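Local coordinates for protein teicoplanin pseudoaglycone deacetylases Orf2 (Actinoplanes teichomyceticus, PDB 3DFF) that probably acts as a zinc-dependent deacetylase of the teicoplanin pseudoaglycone, hydrolysing a carbon-nitrogen amide bond in the making of a lipoglycopeptide antibiotic, at residues L83-V88 with V226-S231; G93-S98 with A137-S142; R101-P104 with W108-A111; S220-A225 with Y260-W265. All blocks are in the same frame, centred on the assembly; numbering follows the deposited sequence.

Contact 1 of 4, residues L83-V88 with V226-S231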
loop_
_atom_site.group_PDB
_atom_site.type_symbol
_atom_site.label_atom_id
_atom_site.label_comp_id
_atom_site.label_asym_id
_atom_site.label_seq_id
_atom_site.Cartn_x
_atom_site.Cartn_y
_atom_site.Cartn_z
ATOM N N LEU A 83 13.189 -2.252 -0.415
ATOM C CA LEU A 83 13.127 -2.424 -1.866
ATOM C C LEU A 83 14.517 -2.773 -2.444
ATOM O O LEU A 83 14.610 -3.625 -3.336
ATOM C CB LEU A 83 12.515 -1.177 -2.531
ATOM C CG LEU A 83 11.066 -0.929 -2.089
ATOM C CD1 LEU A 83 10.538 0.396 -2.597
ATOM C CD2 LEU A 83 10.175 -2.080 -2.584
ATOM N N ASP A 84 15.573 -2.150 -1.925
ATOM C CA ASP A 84 16.958 -2.557 -2.277
ATOM C C ASP A 84 17.162 -4.049 -1.981
ATOM O O ASP A 84 17.797 -4.761 -2.766
ATOM C CB ASP A 84 18.006 -1.761 -1.488
ATOM C CG ASP A 84 18.240 -0.352 -2.019
ATOM O OD1 ASP A 84 17.718 0.019 -3.078
ATOM O OD2 ASP A 84 18.991 0.389 -1.331
ATOM N N HIS A 85 16.608 -4.533 -0.866
ATOM C CA HIS A 85 16.748 -5.950 -0.515
ATOM C C HIS A 85 16.063 -6.872 -1.516
ATOM O O HIS A 85 16.572 -7.978 -1.790
ATOM C CB HIS A 85 16.256 -6.239 0.901
ATOM C CG HIS A 85 16.747 -7.547 1.444
ATOM N ND1 HIS A 85 18.038 -7.726 1.900
ATOM C CD2 HIS A 85 16.127 -8.743 1.587
ATOM C CE1 HIS A 85 18.188 -8.975 2.306
ATOM N NE2 HIS A 85 17.044 -9.614 2.126
ATOM N N LEU A 86 14.923 -6.428 -2.055
ATOM C CA LEU A 86 14.186 -7.150 -3.117
ATOM C C LEU A 86 14.817 -6.944 -4.491
ATOM O O LEU A 86 14.357 -7.506 -5.500
ATOM C CB LEU A 86 12.715 -6.719 -3.163
ATOM C CG LEU A 86 11.892 -6.972 -1.902
ATOM C CD1 LEU A 86 10.465 -6.468 -2.114
ATOM C CD2 LEU A 86 11.875 -8.462 -1.592
ATOM N N ARG A 87 15.852 -6.101 -4.500
ATOM C CA ARG A 87 16.604 -5.693 -5.687
ATOM C C ARG A 87 15.719 -4.955 -6.692
ATOM O O ARG A 87 15.828 -5.133 -7.901
ATOM C CB ARG A 87 17.382 -6.891 -6.281
ATOM C CG ARG A 87 18.134 -7.682 -5.202
ATOM C CD ARG A 87 18.918 -8.847 -5.796
ATOM N NE ARG A 87 20.240 -8.415 -6.236
ATOM C CZ ARG A 87 21.389 -8.847 -5.716
ATOM N NH1 ARG A 87 21.388 -9.751 -4.743
ATOM N NH2 ARG A 87 22.543 -8.385 -6.187
ATOM N N VAL A 88 14.832 -4.101 -6.174
ATOM C CA VAL A 88 13.913 -3.323 -7.023
ATOM C C VAL A 88 14.011 -1.793 -6.764
ATOM O O VAL A 88 14.462 -1.371 -5.699
ATOM C CB VAL A 88 12.420 -3.791 -6.893
ATOM C CG1 VAL A 88 12.267 -5.289 -7.154
ATOM C CG2 VAL A 88 11.863 -3.447 -5.521
ATOM N N VAL A 226 10.460 -7.101 4.655
ATOM C CA VAL A 226 9.521 -6.591 5.650
ATOM C C VAL A 226 10.263 -6.131 6.910
ATOM O O VAL A 226 9.974 -5.065 7.465
ATOM C CB VAL A 226 8.433 -7.643 5.991
ATOM C CG1 VAL A 226 7.592 -7.201 7.179
ATOM C CG2 VAL A 226 7.560 -7.922 4.787
ATOM N N GLU A 227 11.276 -6.886 7.340
ATOM C CA GLU A 227 12.002 -6.521 8.545
ATOM C C GLU A 227 12.740 -5.184 8.467
ATOM O O GLU A 227 13.134 -4.640 9.499
ATOM C CB GLU A 227 12.970 -7.641 8.943
ATOM C CG GLU A 227 12.225 -8.885 9.356
ATOM C CD GLU A 227 13.140 -10.007 9.782
ATOM O OE1 GLU A 227 14.094 -10.325 9.042
ATOM O OE2 GLU A 227 12.893 -10.571 10.864
ATOM N N ARG A 228 12.941 -4.669 7.254
ATOM C CA ARG A 228 13.627 -3.395 7.079
ATOM C C ARG A 228 12.728 -2.272 7.567
ATOM O O ARG A 228 13.223 -1.204 7.925
ATOM C CB ARG A 228 14.025 -3.163 5.620
ATOM C CG ARG A 228 15.450 -3.567 5.295
ATOM C CD ARG A 228 15.632 -5.063 5.377
ATOM N NE ARG A 228 17.001 -5.461 5.028
ATOM C CZ ARG A 228 17.534 -6.626 5.390
ATOM N NH1 ARG A 228 16.820 -7.494 6.099
ATOM N NH2 ARG A 228 18.789 -6.920 5.056
ATOM N N TYR A 229 11.414 -2.520 7.589
ATOM C CA TYR A 229 10.475 -1.501 8.098
ATOM C C TYR A 229 10.426 -1.532 9.609
ATOM O O TYR A 229 9.388 -1.876 10.210
ATOM C CB TYR A 229 9.073 -1.658 7.489
ATOM C CG TYR A 229 9.034 -1.470 6.000
ATOM C CD1 TYR A 229 9.089 -0.189 5.423
ATOM C CD2 TYR A 229 8.925 -2.569 5.146
ATOM C CE1 TYR A 229 9.009 -0.014 4.038
ATOM C CE2 TYR A 229 8.884 -2.410 3.768
ATOM C CZ TYR A 229 8.931 -1.126 3.211
ATOM O OH TYR A 229 8.879 -1.007 1.854
ATOM N N SER A 230 11.542 -1.160 10.233
ATOM C CA SER A 230 11.686 -1.293 11.693
ATOM C C SER A 230 10.563 -0.583 12.420
ATOM O O SER A 230 10.045 -1.090 13.408
ATOM C CB SER A 230 13.011 -0.710 12.169
ATOM O OG SER A 230 14.085 -1.261 11.441
ATOM N N SER A 231 10.175 0.586 11.914
ATOM C CA SER A 231 9.169 1.407 12.595
ATOM C C SER A 231 7.812 0.709 12.719
ATOM O O SER A 231 7.026 1.019 13.608
ATOM C CB SER A 231 8.982 2.728 11.845
ATOM O OG SER A 231 8.538 2.491 10.527
#
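Arg-228 lays one face of its guanidinium against the imidazole of His-85, a surface meeting between the end of helix 71-85 and the turn that follows helix 216-226. From CB the arginine chain runs to a bend at chi2 (68°), which turns the extended remainder along toward the histidine; the side chain also touches Ala-81 and Ala-82 of helix 71-85. NE is the first atom to come near the ring, 4.0 Å from ND1 of His-85. CZ follows, set above the imidazole plane but displaced toward its rim, and NH2 makes the closest approach, 3.3 Å from His-85 ND1 and 3.5 Å from His-85 CE1. The flat groups are 37° from parallel, and the NH2 to ND1 approach has too poor an angle for a hydrogen bond. His-85 stands in the last turn of helix 71-85, which closes in a Schellman motif: Arg-87 takes positive phi, Val-88 N bonds back to Leu-83 O at 2.9 Å, and Arg-87 N bonds to Asp-84 O. Both polar ends are held by one residue, Gln-224, whose OE1 bonds His-85 NE2 and whose backbone O takes Arg-228 NH1. Farther along the turn, Tyr-229 sits at the centre of an inverse gamma turn, and its OH returns to helix 71-85 in a hydrogen bond with Asp-79.

Contact 2 of 4, residues G93-S98 with A137-S142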
loop_
_atom_site.group_PDB
_atom_site.type_symbol
_atom_site.label_atom_id
_atom_site.label_comp_id
_atom_site.label_asym_id
_atom_site.label_seq_id
_atom_site.Cartn_x
_atom_site.Cartn_y
_atom_site.Cartn_z
ATOM N N GLY A 93 6.419 9.468 -3.664
ATOM C CA GLY A 93 5.454 10.489 -4.073
ATOM C C GLY A 93 5.340 11.653 -3.098
ATOM O O GLY A 93 5.989 11.648 -2.034
ATOM N N ARG A 94 4.501 12.620 -3.472
ATOM C CA ARG A 94 4.403 13.915 -2.808
ATOM C C ARG A 94 3.235 14.022 -1.826
ATOM O O ARG A 94 3.100 15.032 -1.139
ATOM C CB ARG A 94 4.217 15.016 -3.878
ATOM C CG ARG A 94 2.868 15.008 -4.550
ATOM C CD ARG A 94 2.769 16.162 -5.550
ATOM N NE ARG A 94 1.726 15.945 -6.536
ATOM C CZ ARG A 94 0.523 16.506 -6.528
ATOM N NH1 ARG A 94 0.147 17.344 -5.557
ATOM N NH2 ARG A 94 -0.309 16.218 -7.517
ATOM N N PHE A 95 2.387 12.999 -1.747
ATOM C CA PHE A 95 1.136 13.141 -0.999
ATOM C C PHE A 95 1.308 12.859 0.471
ATOM O O PHE A 95 2.054 11.960 0.842
ATOM C CB PHE A 95 0.054 12.246 -1.606
ATOM C CG PHE A 95 -0.227 12.595 -3.033
ATOM C CD1 PHE A 95 -1.077 13.647 -3.345
ATOM C CD2 PHE A 95 0.452 11.935 -4.062
ATOM C CE1 PHE A 95 -1.287 14.021 -4.681
ATOM C CE2 PHE A 95 0.259 12.310 -5.405
ATOM C CZ PHE A 95 -0.633 13.322 -5.709
ATOM N N LEU A 96 0.592 13.627 1.294
ATOM C CA LEU A 96 0.717 13.477 2.733
ATOM C C LEU A 96 -0.145 12.336 3.256
ATOM O O LEU A 96 -1.350 12.285 2.992
ATOM C CB LEU A 96 0.266 14.771 3.423
ATOM C CG LEU A 96 1.198 15.970 3.279
ATOM C CD1 LEU A 96 0.549 17.186 3.954
ATOM C CD2 LEU A 96 2.539 15.720 3.862
ATOM N N ASP A 97 0.476 11.478 4.063
ATOM C CA ASP A 97 -0.264 10.458 4.798
ATOM C C ASP A 97 -1.462 11.091 5.521
ATOM O O ASP A 97 -1.378 12.224 5.969
ATOM C CB ASP A 97 0.630 9.790 5.830
ATOM C CG ASP A 97 -0.056 8.599 6.477
ATOM O OD1 ASP A 97 -1.007 8.779 7.278
ATOM O OD2 ASP A 97 0.309 7.482 6.139
ATOM N N SER A 98 -2.543 10.335 5.661
ATOM C CA SER A 98 -3.752 10.806 6.365
ATOM C C SER A 98 -3.456 11.464 7.709
ATOM O O SER A 98 -4.170 12.396 8.074
ATOM C CB SER A 98 -4.750 9.666 6.554
ATOM O OG SER A 98 -4.161 8.615 7.300
ATOM N N ALA A 137 -4.284 10.610 -9.334
ATOM C CA ALA A 137 -4.460 10.084 -10.690
ATOM C C ALA A 137 -3.570 10.841 -11.688
ATOM O O ALA A 137 -2.977 10.230 -12.570
ATOM C CB ALA A 137 -5.902 10.157 -11.095
ATOM N N ASP A 138 -3.464 12.162 -11.518
ATOM C CA ASP A 138 -2.592 12.986 -12.377
ATOM C C ASP A 138 -1.154 12.498 -12.293
ATOM O O ASP A 138 -0.483 12.294 -13.317
ATOM C CB ASP A 138 -2.638 14.469 -11.972
ATOM C CG ASP A 138 -3.941 15.162 -12.343
ATOM O OD1 ASP A 138 -4.811 14.557 -13.005
ATOM O OD2 ASP A 138 -4.100 16.353 -11.963
ATOM N N ASP A 139 -0.656 12.340 -11.065
ATOM C CA ASP A 139 0.709 11.886 -10.841
ATOM C C ASP A 139 0.954 10.478 -11.386
ATOM O O ASP A 139 2.004 10.207 -11.972
ATOM C CB ASP A 139 1.071 11.971 -9.352
ATOM C CG ASP A 139 1.407 13.385 -8.925
ATOM O OD1 ASP A 139 0.960 14.334 -9.592
ATOM O OD2 ASP A 139 2.136 13.541 -7.936
ATOM N N ILE A 140 -0.013 9.586 -11.216
ATOM C CA ILE A 140 0.128 8.238 -11.763
ATOM C C ILE A 140 0.167 8.268 -13.286
ATOM O O ILE A 140 0.976 7.551 -13.878
ATOM C CB ILE A 140 -0.951 7.255 -11.251
ATOM C CG1 ILE A 140 -0.835 7.086 -9.732
ATOM C CG2 ILE A 140 -0.798 5.885 -11.940
ATOM C CD1 ILE A 140 -2.057 6.381 -9.115
ATOM N N ARG A 141 -0.671 9.106 -13.900
ATOM C CA ARG A 141 -0.652 9.259 -15.367
ATOM C C ARG A 141 0.710 9.721 -15.852
ATOM O O ARG A 141 1.238 9.182 -16.830
ATOM C CB ARG A 141 -1.748 10.212 -15.823
ATOM C CG ARG A 141 -3.094 9.503 -16.024
ATOM C CD ARG A 141 -4.099 10.379 -16.753
ATOM N NE ARG A 141 -4.433 11.564 -15.965
ATOM C CZ ARG A 141 -5.381 11.602 -15.031
ATOM N NH1 ARG A 141 -6.136 10.538 -14.786
ATOM N NH2 ARG A 141 -5.597 12.715 -14.357
ATOM N N SER A 142 1.302 10.671 -15.134
ATOM C CA SER A 142 2.630 11.184 -15.465
ATOM C C SER A 142 3.676 10.083 -15.378
ATOM O O SER A 142 4.504 9.941 -16.275
ATOM C CB SER A 142 2.995 12.363 -14.561
ATOM O OG SER A 142 2.082 13.420 -14.775
HETATM O O HOH W 1 3.686 11.961 -6.346
#
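Arg-94 and Asp-139 form a side-on, two-nitrogen salt bridge between the loop after strand 89-92 and helix 126-147. Arg-94 NE gives its N-H to Asp-139 OD2 over 2.8 Å, from the syn side, though tilted out of the carboxylate plane. Arg-94 NH2 reaches Asp-139 OD1 at 3.1 Å; this bond is straighter, 168°, and OD1 lies in the guanidinium plane although the nitrogen sits above the carboxylate. The two groups are thus not coplanar, their planes being 54° apart. Asp-139 OD2 has further company: a water 2.7 Å away donates to it and accepts from Arg-94 N, tying the arginine backbone to the same oxygen, while Phe-95 CE2 lies 3.4 Å from OD2. In the fold, strand 89-92 is the outermost parallel strand of the mixed sheet of this GlcNAc-PI de-N-acetylase family member, and the salt bridge fastens the loop leaving it to the flanking helix. The arginine is aimed by a chi1 of 71°, which wedges CG between the backbone N and the carbonyl carbon; CG then stands over the centre of the Phe-95 ring, 3.8 Å above its plane. That ring is itself buried among Val-43, Phe-44, Leu-132 and Val-136. Beyond the pair, Arg-94 NH2 has a second carboxylate partner in Glu-135 on the same helix. Two residues after Phe-95 comes Asp-97, seen to bind zinc in this protein although no zinc sits on it in this chain.

Contact 3 of 4, residues R101-P104 with W108-A111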
loop_
_atom_site.group_PDB
_atom_site.type_symbol
_atom_site.label_atom_id
_atom_site.label_comp_id
_atom_site.label_asym_id
_atom_site.label_seq_id
_atom_site.Cartn_x
_atom_site.Cartn_y
_atom_site.Cartn_z
ATOM N N ARG A 101 -2.632 15.263 7.013
ATOM C CA ARG A 101 -3.476 16.108 6.164
ATOM C C ARG A 101 -4.430 16.962 6.991
ATOM O O ARG A 101 -4.824 16.591 8.090
ATOM C CB ARG A 101 -4.273 15.283 5.146
ATOM C CG ARG A 101 -3.379 14.562 4.120
ATOM C CD ARG A 101 -4.150 14.267 2.818
ATOM N NE ARG A 101 -5.311 13.383 2.950
ATOM C CZ ARG A 101 -5.235 12.055 2.982
ATOM N NH1 ARG A 101 -4.057 11.455 2.961
ATOM N NH2 ARG A 101 -6.327 11.323 3.070
ATOM N N LYS A 102 -4.803 18.111 6.423
ATOM C CA LYS A 102 -5.808 18.995 7.001
ATOM C C LYS A 102 -7.067 19.077 6.138
ATOM O O LYS A 102 -7.014 18.818 4.926
ATOM C CB LYS A 102 -5.246 20.390 7.161
ATOM C CG LYS A 102 -4.278 20.501 8.322
ATOM C CD LYS A 102 -3.812 21.924 8.486
ATOM C CE LYS A 102 -2.896 22.071 9.680
ATOM N NZ LYS A 102 -2.415 23.475 9.789
ATOM N N LEU A 103 -8.184 19.424 6.783
ATOM C CA LEU A 103 -9.458 19.658 6.104
ATOM C C LEU A 103 -9.481 21.051 5.521
ATOM O O LEU A 103 -8.715 21.906 5.948
ATOM C CB LEU A 103 -10.624 19.513 7.088
ATOM C CG LEU A 103 -10.801 18.166 7.802
ATOM C CD1 LEU A 103 -12.054 18.176 8.624
ATOM C CD2 LEU A 103 -10.816 17.016 6.809
ATOM N N PRO A 104 -10.366 21.287 4.532
ATOM C CA PRO A 104 -10.509 22.650 4.025
ATOM C C PRO A 104 -10.724 23.700 5.139
ATOM O O PRO A 104 -10.232 24.823 5.006
ATOM C CB PRO A 104 -11.712 22.541 3.091
ATOM C CG PRO A 104 -11.650 21.139 2.588
ATOM C CD PRO A 104 -11.244 20.344 3.813
ATOM N N TRP A 108 -7.434 19.095 11.536
ATOM C CA TRP A 108 -6.742 17.891 11.066
ATOM C C TRP A 108 -7.751 16.917 10.496
ATOM O O TRP A 108 -8.890 16.819 10.976
ATOM C CB TRP A 108 -6.035 17.203 12.228
ATOM C CG TRP A 108 -4.930 18.026 12.818
ATOM C CD1 TRP A 108 -4.924 18.621 14.055
ATOM C CD2 TRP A 108 -3.679 18.355 12.208
ATOM N NE1 TRP A 108 -3.746 19.295 14.243
ATOM C CE2 TRP A 108 -2.960 19.146 13.130
ATOM C CE3 TRP A 108 -3.085 18.047 10.972
ATOM C CZ2 TRP A 108 -1.679 19.628 12.859
ATOM C CZ3 TRP A 108 -1.820 18.541 10.690
ATOM C CH2 TRP A 108 -1.125 19.327 11.642
ATOM N N LEU A 109 -7.333 16.153 9.496
ATOM C CA LEU A 109 -8.185 15.110 8.955
ATOM C C LEU A 109 -8.446 14.005 9.996
ATOM O O LEU A 109 -9.578 13.539 10.176
ATOM C CB LEU A 109 -7.522 14.508 7.710
ATOM C CG LEU A 109 -8.206 13.279 7.121
ATOM C CD1 LEU A 109 -9.629 13.552 6.665
ATOM C CD2 LEU A 109 -7.379 12.816 5.948
ATOM N N THR A 110 -7.376 13.566 10.661
ATOM C CA THR A 110 -7.459 12.436 11.593
ATOM C C THR A 110 -7.283 12.937 13.033
ATOM O O THR A 110 -6.474 13.818 13.306
ATOM C CB THR A 110 -6.388 11.361 11.277
ATOM O OG1 THR A 110 -5.112 11.943 11.450
ATOM C CG2 THR A 110 -6.499 10.898 9.833
ATOM N N ALA A 111 -8.058 12.365 13.947
ATOM C CA ALA A 111 -8.038 12.809 15.335
ATOM C C ALA A 111 -7.940 11.629 16.276
ATOM O O ALA A 111 -8.464 10.566 15.978
ATOM C CB ALA A 111 -9.285 13.615 15.645
HETATM O O HOH W 2 -4.591 14.425 9.910
#
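Lys-102 and Trp-108 are joined by a single beta bridge, their CA atoms 4.3 Å apart, and beside it Leu-109 N donates to Arg-101 O over 2.9 Å at 170°, tilted 32° from the carbonyl plane. A water 2.8 Å from Arg-101 O probably donates to it and accepts from Thr-110 N, which carries the link to the first residue of strand 110-111. Above this backbone, Lys-102 lies extended beyond CG across the indole of Trp-108. Its CE makes a CH-pi contact, 4.0 Å from the centroid of the six-membered ring and over one face. The NZ of the lysine has moved past, so its cation-pi attraction to that ring is long and at most weak. At the rim of the indole, Trp-108 CE3 comes edge-on to Arg-101 O. On the buried flank, Leu-109, with CG anti to the backbone N (chi1 173°), runs side by side with Arg-101: its CD2 lies 3.4 Å from Arg-101 NH2. The other methyl, CD1, packs against Leu-103 CD2 at 3.7 Å, the two leucines crossing nearly at a right angle. Leu-103 also touches His-124. Arg-101 NH1 bonds Leu-96 O and forms a salt bridge with Asp-163, a residue seen binding zinc in this protein, though not in this chain; these partners are consistent with a second-shell place for Arg-101 beside the metal site.

Contact 4 of 4, residues S220-A225 with Y260-W265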
loop_
_atom_site.group_PDB
_atom_site.type_symbol
_atom_site.label_atom_id
_atom_site.label_comp_id
_atom_site.label_asym_id
_atom_site.label_seq_id
_atom_site.Cartn_x
_atom_site.Cartn_y
_atom_site.Cartn_z
ATOM N N SER A 220 11.659 -15.978 1.860
ATOM C CA SER A 220 12.675 -15.525 2.785
ATOM C C SER A 220 13.035 -14.068 2.469
ATOM O O SER A 220 13.175 -13.248 3.374
ATOM C CB SER A 220 13.918 -16.426 2.702
ATOM O OG SER A 220 14.892 -16.021 3.646
ATOM N N GLN A 221 13.153 -13.768 1.181
ATOM C CA GLN A 221 13.576 -12.442 0.738
ATOM C C GLN A 221 12.506 -11.420 1.108
ATOM O O GLN A 221 12.814 -10.380 1.694
ATOM C CB GLN A 221 13.826 -12.455 -0.763
ATOM C CG GLN A 221 14.543 -11.228 -1.277
ATOM C CD GLN A 221 14.842 -11.325 -2.749
ATOM O OE1 GLN A 221 14.420 -12.274 -3.432
ATOM N NE2 GLN A 221 15.588 -10.349 -3.261
ATOM N N LYS A 222 11.255 -11.748 0.802
ATOM C CA LYS A 222 10.118 -10.914 1.199
ATOM C C LYS A 222 10.150 -10.630 2.702
ATOM O O LYS A 222 10.091 -9.479 3.127
ATOM C CB LYS A 222 8.795 -11.590 0.853
ATOM C CG LYS A 222 7.563 -10.729 1.263
ATOM C CD LYS A 222 6.244 -11.494 1.100
ATOM C CE LYS A 222 5.079 -10.672 1.660
ATOM N NZ LYS A 222 3.739 -11.153 1.189
ATOM N N PHE A 223 10.196 -11.681 3.519
ATOM C CA PHE A 223 10.150 -11.512 4.970
ATOM C C PHE A 223 11.335 -10.711 5.507
ATOM O O PHE A 223 11.161 -9.894 6.403
ATOM C CB PHE A 223 10.014 -12.877 5.683
ATOM C CG PHE A 223 8.641 -13.521 5.541
ATOM C CD1 PHE A 223 7.664 -12.995 4.695
ATOM C CD2 PHE A 223 8.349 -14.686 6.253
ATOM C CE1 PHE A 223 6.398 -13.611 4.560
ATOM C CE2 PHE A 223 7.102 -15.308 6.128
ATOM C CZ PHE A 223 6.125 -14.779 5.284
ATOM N N GLN A 224 12.535 -10.933 4.950
ATOM C CA GLN A 224 13.707 -10.131 5.317
ATOM C C GLN A 224 13.458 -8.661 4.951
ATOM O O GLN A 224 13.823 -7.768 5.703
ATOM C CB GLN A 224 14.966 -10.635 4.609
ATOM C CG GLN A 224 15.523 -11.929 5.189
ATOM C CD GLN A 224 16.454 -12.661 4.242
ATOM O OE1 GLN A 224 16.904 -12.118 3.231
ATOM N NE2 GLN A 224 16.743 -13.917 4.569
ATOM N N ALA A 225 12.833 -8.430 3.803
ATOM C CA ALA A 225 12.526 -7.060 3.356
ATOM C C ALA A 225 11.525 -6.386 4.296
ATOM O O ALA A 225 11.719 -5.234 4.701
ATOM C CB ALA A 225 12.020 -7.052 1.924
ATOM N N TYR A 260 4.593 -20.809 -0.242
ATOM C CA TYR A 260 4.139 -19.446 0.000
ATOM C C TYR A 260 3.537 -18.850 -1.274
ATOM O O TYR A 260 3.847 -19.282 -2.392
ATOM C CB TYR A 260 5.280 -18.583 0.550
ATOM C CG TYR A 260 4.781 -17.256 1.054
ATOM C CD1 TYR A 260 4.031 -17.172 2.234
ATOM C CD2 TYR A 260 4.999 -16.097 0.313
ATOM C CE1 TYR A 260 3.543 -15.964 2.680
ATOM C CE2 TYR A 260 4.515 -14.871 0.755
ATOM C CZ TYR A 260 3.783 -14.822 1.934
ATOM O OH TYR A 260 3.285 -13.633 2.386
ATOM N N GLY A 261 2.670 -17.849 -1.122
ATOM C CA GLY A 261 2.061 -17.232 -2.274
ATOM C C GLY A 261 1.324 -15.960 -1.893
ATOM O O GLY A 261 1.125 -15.684 -0.711
ATOM N N GLU A 262 0.924 -15.208 -2.912
ATOM C CA GLU A 262 0.200 -13.960 -2.733
ATOM C C GLU A 262 -0.983 -13.942 -3.678
ATOM O O GLU A 262 -0.865 -14.360 -4.843
ATOM C CB GLU A 262 1.129 -12.774 -3.011
ATOM C CG GLU A 262 2.201 -12.576 -1.942
ATOM C CD GLU A 262 3.403 -11.753 -2.391
ATOM O OE1 GLU A 262 4.131 -11.271 -1.499
ATOM O OE2 GLU A 262 3.645 -11.628 -3.619
ATOM N N THR A 263 -2.123 -13.474 -3.168
ATOM C CA THR A 263 -3.357 -13.375 -3.938
ATOM C C THR A 263 -3.464 -12.017 -4.639
ATOM O O THR A 263 -3.303 -10.971 -3.994
ATOM C CB THR A 263 -4.567 -13.623 -3.020
ATOM O OG1 THR A 263 -4.463 -14.950 -2.469
ATOM C CG2 THR A 263 -5.883 -13.504 -3.765
ATOM N N THR A 264 -3.740 -12.056 -5.944
ATOM C CA THR A 264 -4.004 -10.858 -6.737
ATOM C C THR A 264 -5.223 -11.069 -7.650
ATOM O O THR A 264 -5.569 -12.207 -7.977
ATOM C CB THR A 264 -2.775 -10.446 -7.604
ATOM O OG1 THR A 264 -2.468 -11.476 -8.568
ATOM C CG2 THR A 264 -1.547 -10.159 -6.746
ATOM N N TRP A 265 -5.875 -9.981 -8.056
ATOM C CA TRP A 265 -7.014 -10.071 -8.957
ATOM C C TRP A 265 -6.796 -9.121 -10.110
ATOM O O TRP A 265 -6.328 -7.995 -9.893
ATOM C CB TRP A 265 -8.300 -9.633 -8.278
ATOM C CG TRP A 265 -8.725 -10.439 -7.111
ATOM C CD1 TRP A 265 -9.550 -11.526 -7.117
ATOM C CD2 TRP A 265 -8.376 -10.202 -5.742
ATOM N NE1 TRP A 265 -9.732 -11.986 -5.832
ATOM C CE2 TRP A 265 -9.020 -11.195 -4.971
ATOM C CE3 TRP A 265 -7.583 -9.246 -5.094
ATOM C CZ2 TRP A 265 -8.893 -11.262 -3.578
ATOM C CZ3 TRP A 265 -7.460 -9.308 -3.701
ATOM C CH2 TRP A 265 -8.114 -10.314 -2.964
#
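Lys-222 NZ is a buried ammonium gripped by three oxygens. Glu-262 OE1 takes it in a salt bridge of 2.7 Å through the anti lone pair, Tyr-260 OH accepts a second bond at 2.8 Å, and the backbone O of Leu-22 supplies the third. The lysine gets there at full stretch: with chi1 at 180° and the rest extended, its chain crosses Tyr-260 nearly at a right angle and brings NZ to the edge of that ring, in its plane. Its methylenes do some packing on the way, Lys-222 CD lying 3.8 Å from Tyr-260 CE2. Next to it on the helix, Phe-223 meets Tyr-260 from the opposite direction, turning an edge to the face of the tyrosine in a T-shaped pair with centroids 5.3 Å apart and planes at 80°. The carboxylate of Glu-262 has further work, because OE1 also meets Ala-26 N and OE2 meets Gly-27 N, which would help to spread its charge over backbone N-H groups of helix 19-33. Helix 216-226 is thereby fixed to helix 19-33 and to the lead-in of strand 263-269, while Phe-223 stacks on Phe-244 and Tyr-260 packs on Ala-251, both of helix 243-254.

How the contacts relate
The four contacts fall into two pairs. Contacts 1 and 4, with centres 12 Å apart, meet at helix 216-226, which carries 220-225 and runs into the turn of contact 1: His-85 O lies 3.0 Å from Gln-221 NE2, and Leu-86 packs on Ala-225. In the other pair, centres 18 Å apart, segments 93-98 and 101-104 follow strand 89-92 in one loop, and contact 3 lies within the loop that contact 2 closes; Ser-98 O is 3.3 Å from Thr-110 CG2. Contacts 3 and 4 stand on opposite sides of the chain's centre, their centres about 34 Å apart. The zinc bound by His-16, Asp-19 and His-164 is about 11 Å from the side chain of Arg-101, 13 Å from Phe-95 and 14 Å from Lys-222.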